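Local coordinates for protein pectinesterase A (Erwinia chrysanthemi, PDB 2NTP) that removes methyl esters from the galacturonosyl units of pectin by hydrolysis, releasing methanol, and probably carries out the first step in maceration and soft-rotting of plant tissue, at residues Leu220-Ser225 and Leu268-Asp273; Phe302-Tyr307 and Leu320-Ala325. All blocks are in the same frame, centred on the assembly; numbering follows the deposited sequence.

Contact 1 (Leu220-Ser225 and Leu268-Asp273)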
# COMPACT_ATOMS: atom_id res chain seq x y z
N LEU A 220 4.40 -2.79 -9.74
CA LEU A 220 3.89 -3.65 -8.67
C LEU A 220 3.98 -5.10 -9.11
O LEU A 220 3.37 -5.49 -10.11
CB LEU A 220 2.45 -3.28 -8.32
CG LEU A 220 2.17 -1.78 -8.14
CD1 LEU A 220 0.69 -1.53 -7.92
CD2 LEU A 220 3.00 -1.18 -7.00
N VAL A 221 4.76 -5.89 -8.37
CA VAL A 221 4.99 -7.29 -8.71
C VAL A 221 4.58 -8.15 -7.52
O VAL A 221 5.14 -8.03 -6.43
CB VAL A 221 6.47 -7.55 -9.12
CG1 VAL A 221 6.68 -9.02 -9.53
CG2 VAL A 221 6.88 -6.61 -10.27
N ILE A 222 3.58 -9.01 -7.74
CA ILE A 222 3.01 -9.82 -6.66
C ILE A 222 3.30 -11.30 -6.94
O ILE A 222 2.87 -11.84 -7.96
CB ILE A 222 1.48 -9.58 -6.50
CG1 ILE A 222 1.20 -8.14 -6.05
CG2 ILE A 222 0.87 -10.54 -5.48
CD1 ILE A 222 0.83 -7.20 -7.18
N THR A 223 4.04 -11.94 -6.03
CA THR A 223 4.50 -13.32 -6.24
C THR A 223 4.11 -14.25 -5.09
O THR A 223 4.17 -13.85 -3.92
CB THR A 223 6.04 -13.41 -6.46
OG1 THR A 223 6.73 -13.01 -5.26
CG2 THR A 223 6.49 -12.53 -7.61
N ASN A 224 3.73 -15.48 -5.43
CA ASN A 224 3.50 -16.53 -4.43
C ASN A 224 2.57 -16.07 -3.31
O ASN A 224 2.80 -16.35 -2.14
CB ASN A 224 4.84 -17.01 -3.85
CG ASN A 224 5.87 -17.34 -4.93
OD1 ASN A 224 6.99 -16.82 -4.92
ND2 ASN A 224 5.49 -18.19 -5.87
N SER A 225 1.51 -15.36 -3.70
CA SER A 225 0.63 -14.74 -2.73
C SER A 225 -0.79 -15.29 -2.81
O SER A 225 -1.07 -16.22 -3.57
CB SER A 225 0.64 -13.22 -2.93
OG SER A 225 1.89 -12.68 -2.51
N LEU A 268 2.32 -13.33 -10.26
CA LEU A 268 2.93 -14.62 -10.57
C LEU A 268 2.65 -15.65 -9.48
O LEU A 268 2.83 -15.36 -8.30
CB LEU A 268 4.43 -14.49 -10.80
CG LEU A 268 4.91 -13.49 -11.86
CD1 LEU A 268 5.39 -12.22 -11.17
CD2 LEU A 268 6.02 -14.10 -12.70
N ASN A 269 2.22 -16.84 -9.89
CA ASN A 269 1.99 -17.96 -8.97
C ASN A 269 1.15 -17.57 -7.75
O ASN A 269 1.48 -17.90 -6.61
CB ASN A 269 3.34 -18.56 -8.53
CG ASN A 269 4.17 -19.06 -9.71
OD1 ASN A 269 5.26 -18.54 -9.98
ND2 ASN A 269 3.66 -20.06 -10.41
N THR A 270 0.05 -16.87 -8.02
CA THR A 270 -0.78 -16.30 -6.97
C THR A 270 -2.20 -16.86 -7.01
O THR A 270 -2.79 -16.98 -8.08
CB THR A 270 -0.76 -14.75 -7.05
OG1 THR A 270 0.53 -14.29 -6.61
CG2 THR A 270 -1.83 -14.11 -6.17
N SER A 271 -2.73 -17.24 -5.85
CA SER A 271 -4.10 -17.73 -5.76
C SER A 271 -5.09 -16.57 -5.77
O SER A 271 -4.79 -15.49 -5.25
CB SER A 271 -4.32 -18.62 -4.53
OG SER A 271 -4.21 -17.88 -3.34
N MET A 272 -6.25 -16.80 -6.36
CA MET A 272 -7.28 -15.77 -6.44
C MET A 272 -8.64 -16.41 -6.22
O MET A 272 -8.99 -17.35 -6.93
CB MET A 272 -7.27 -15.09 -7.81
CG MET A 272 -5.98 -14.38 -8.15
SD MET A 272 -5.93 -13.84 -9.86
CE MET A 272 -4.32 -13.06 -9.87
N ASP A 273 -9.39 -15.89 -5.26
CA ASP A 273 -10.78 -16.31 -5.09
C ASP A 273 -11.67 -15.66 -6.15
O ASP A 273 -11.23 -14.77 -6.90
CB ASP A 273 -11.29 -16.01 -3.68
CG ASP A 273 -12.41 -16.96 -3.24
OD1 ASP A 273 -12.91 -17.77 -4.07
OD2 ASP A 273 -12.79 -16.90 -2.06
O HOH W 1 3.16 -20.07 -5.28
O HOH W 2 0.44 -18.57 -4.04

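Contact 2 (Phe302-Tyr307 and Leu320-Ala325)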
# COMPACT_ATOMS: atom_id res chain seq x y z
N PHE A 302 -0.39 -8.06 -16.30
CA PHE A 302 -0.12 -9.46 -16.67
C PHE A 302 -0.26 -10.43 -15.52
O PHE A 302 -0.13 -10.06 -14.35
CB PHE A 302 1.29 -9.60 -17.25
CG PHE A 302 1.56 -8.73 -18.44
CD1 PHE A 302 1.13 -9.13 -19.71
CD2 PHE A 302 2.24 -7.53 -18.31
CE1 PHE A 302 1.38 -8.32 -20.83
CE2 PHE A 302 2.49 -6.72 -19.42
CZ PHE A 302 2.06 -7.12 -20.68
N GLU A 303 -0.51 -11.70 -15.86
CA GLU A 303 -0.53 -12.79 -14.91
C GLU A 303 0.36 -13.93 -15.38
O GLU A 303 0.63 -14.07 -16.58
CB GLU A 303 -1.94 -13.33 -14.71
CG GLU A 303 -2.86 -12.42 -13.92
CD GLU A 303 -4.29 -12.89 -13.99
OE1 GLU A 303 -5.01 -12.47 -14.91
OE2 GLU A 303 -4.68 -13.71 -13.13
N TYR A 304 0.80 -14.75 -14.44
CA TYR A 304 1.52 -15.97 -14.74
C TYR A 304 1.10 -17.04 -13.74
O TYR A 304 1.31 -16.89 -12.55
CB TYR A 304 3.03 -15.74 -14.69
CG TYR A 304 3.85 -16.98 -14.99
CD1 TYR A 304 3.98 -17.45 -16.30
CD2 TYR A 304 4.50 -17.67 -13.97
CE1 TYR A 304 4.74 -18.59 -16.58
CE2 TYR A 304 5.26 -18.81 -14.24
CZ TYR A 304 5.38 -19.26 -15.54
OH TYR A 304 6.13 -20.39 -15.81
N LYS A 305 0.47 -18.09 -14.26
CA LYS A 305 0.06 -19.25 -13.46
C LYS A 305 -0.75 -18.90 -12.21
O LYS A 305 -0.50 -19.43 -11.12
CB LYS A 305 1.28 -20.14 -13.15
CG LYS A 305 1.94 -20.66 -14.42
CD LYS A 305 3.00 -21.71 -14.14
CE LYS A 305 3.42 -22.38 -15.45
NZ LYS A 305 4.41 -23.48 -15.25
N SER A 306 -1.71 -18.00 -12.37
CA SER A 306 -2.69 -17.76 -11.32
C SER A 306 -3.48 -19.05 -11.10
O SER A 306 -3.61 -19.88 -12.00
CB SER A 306 -3.62 -16.61 -11.67
OG SER A 306 -2.91 -15.40 -11.84
N TYR A 307 -3.99 -19.23 -9.89
CA TYR A 307 -4.84 -20.38 -9.60
C TYR A 307 -5.96 -19.97 -8.64
O TYR A 307 -6.02 -18.82 -8.21
CB TYR A 307 -4.02 -21.58 -9.09
CG TYR A 307 -3.27 -21.36 -7.80
CD1 TYR A 307 -2.10 -20.59 -7.77
CD2 TYR A 307 -3.71 -21.93 -6.61
CE1 TYR A 307 -1.40 -20.38 -6.58
CE2 TYR A 307 -3.02 -21.74 -5.42
CZ TYR A 307 -1.87 -20.97 -5.41
OH TYR A 307 -1.19 -20.77 -4.22
N LEU A 320 1.92 -14.15 -19.15
CA LEU A 320 3.34 -14.21 -19.45
C LEU A 320 3.73 -15.60 -19.93
O LEU A 320 3.16 -16.60 -19.49
CB LEU A 320 4.17 -13.86 -18.21
CG LEU A 320 4.02 -12.49 -17.53
CD1 LEU A 320 4.96 -12.42 -16.34
CD2 LEU A 320 4.29 -11.35 -18.51
N THR A 321 4.71 -15.65 -20.83
CA THR A 321 5.37 -16.91 -21.18
C THR A 321 6.33 -17.28 -20.04
O THR A 321 6.63 -16.45 -19.18
CB THR A 321 6.17 -16.78 -22.49
OG1 THR A 321 7.22 -15.82 -22.32
CG2 THR A 321 5.28 -16.35 -23.65
N ASP A 322 6.81 -18.52 -20.05
CA ASP A 322 7.83 -18.96 -19.08
C ASP A 322 9.06 -18.05 -19.11
O ASP A 322 9.56 -17.64 -18.06
CB ASP A 322 8.25 -20.41 -19.35
CG ASP A 322 7.14 -21.42 -19.10
OD1 ASP A 322 6.20 -21.12 -18.32
OD2 ASP A 322 7.20 -22.52 -19.69
N ALA A 323 9.54 -17.74 -20.31
CA ALA A 323 10.68 -16.85 -20.50
C ALA A 323 10.43 -15.46 -19.92
O ALA A 323 11.32 -14.89 -19.28
CB ALA A 323 11.04 -16.75 -21.98
N GLN A 324 9.23 -14.92 -20.15
CA GLN A 324 8.86 -13.61 -19.62
C GLN A 324 8.75 -13.62 -18.10
O GLN A 324 9.14 -12.65 -17.44
CB GLN A 324 7.54 -13.13 -20.24
CG GLN A 324 7.67 -12.61 -21.67
CD GLN A 324 6.32 -12.34 -22.31
OE1 GLN A 324 5.32 -12.98 -21.99
NE2 GLN A 324 6.29 -11.37 -23.23
N ALA A 325 8.22 -14.72 -17.55
CA ALA A 325 8.10 -14.89 -16.10
C ALA A 325 9.45 -14.87 -15.38
O ALA A 325 9.54 -14.41 -14.24
CB ALA A 325 7.36 -16.17 -15.78
O HOH W 3 4.56 -23.97 -18.24

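Contact 1 (Leu220-Ser225 and Leu268-Asp273)
L268 N meets I222 O at 2.8 Å in a nearly straight bond, and L268 O takes N224 N in return; with T223 and L268 paired in parallel between them, two neighbouring strands are locked in register. On the face that carries T223 and L268, the leucine lies alongside the threonine and points the same way. Its CD1 touches T223 CG2 at 3.7 Å and also reaches V221 CG1, so one methyl serves two residues of the facing strand. T223 OG1 turns instead to N186 of the preceding strand.

The tight part continues round the bend at T270. With chi1 at -72°, its OG1 stands beside its own backbone N, where it binds L268 O at 3.0 Å from well above the carbonyl plane and receives S225 N at 3.3 Å. L268 O therefore accepts two donors, and the T270 hydroxyl ties the two bends together. S225 OG makes the same kind of bond within its own segment, to T223 O at 2.9 Å. S271 N to S225 O then resumes the pairing beyond the bends.

The outer side is looser and wetter. N224 and N269 both adopt positive phi, and their amides run side by side with planes 9° apart, yet the nearest approach of the two side chains is N224 ND2 to N269 CB at 3.4 Å. Water completes the link: one molecule joins N224 ND2 to N269 O, and a second bridges N269 O to S225 O. N224 OD1 is bound by N186 ND2. Asparagines at successive bends, N186, N224 and N269, between one parallel sheet and the next are consistent with the asparagine ladder known from right-handed parallel beta-helices of the pectate lyase type, here carried by a direct bond on one rung and by water on the next.

Contact 2 (Phe302-Tyr307 and Leu320-Ala325)
Y304 and A325 make the central contact, a CH-pi interaction in which the alanine methyl sits 3.4 Å from the ring centroid and only 1° off the ring normal. Followed outward, the tyrosine begins at CB, which lies 4.2 Å from L320 CB. CG stands anti to the backbone N (chi1 180°), sending the ring out from the strand past L320 and beneath A325, whose CB is about equally far from all six ring carbons. CD1 also has L320 O at 3.4 Å, near the ring plane, and CE1 is approached by D322 OD1 at the same edge. The opposite face is covered by K305 CG, so the ring is sandwiched between two aliphatic groups.

The tip closes the path: Y304 OH donates to D322 OD1 at 2.6 Å, arriving from above the carboxylate, whose plane is 84° from that of the ring. Here the last strand of the long parallel sheet, 300-304, an end coil of the beta-helix, is covered by a short helix begun by a capping box: Q324 N binds T321 OG1, and T321 N binds Q324 OE1. Just before this cap, L320 N pairs with E303 O at 2.9 Å in a nearly straight bond, holding the approach to the helix against the strand. Deeper in, L320 CD2 packs on F302 CB at 3.7 Å and V266 also touches this leucine. Toward solvent, the extended K305 chain brings NZ within 4.3 Å of D322 OD1, too far for a salt bridge, and a water connects the two.

Overall arrangement
Contact 1 closes along the chain before contact 2 opens, and their centres lie 10 Å apart. Both reach the ten-strand parallel sheet, where 220-223, 264-268 and 300-304 are consecutive, with 300-304 outermost. Contact 1 joins two successive coils; contact 2 sets the helix 322-325 against the last strand. They meet directly: Y304 O is 2.8 Å from N269 N and Y307 O 2.7 Å from M272 N, both probable hydrogen bonds, while M272 CE packs against E303 and S306. Coil-to-coil pairing thus continues from contact 1 to the covered end of the sheet. Contact 2 lies away from the catalytic and substrate-binding residues, and I222 is about 11 Å from substrate-binding Y206, side chain to side chain.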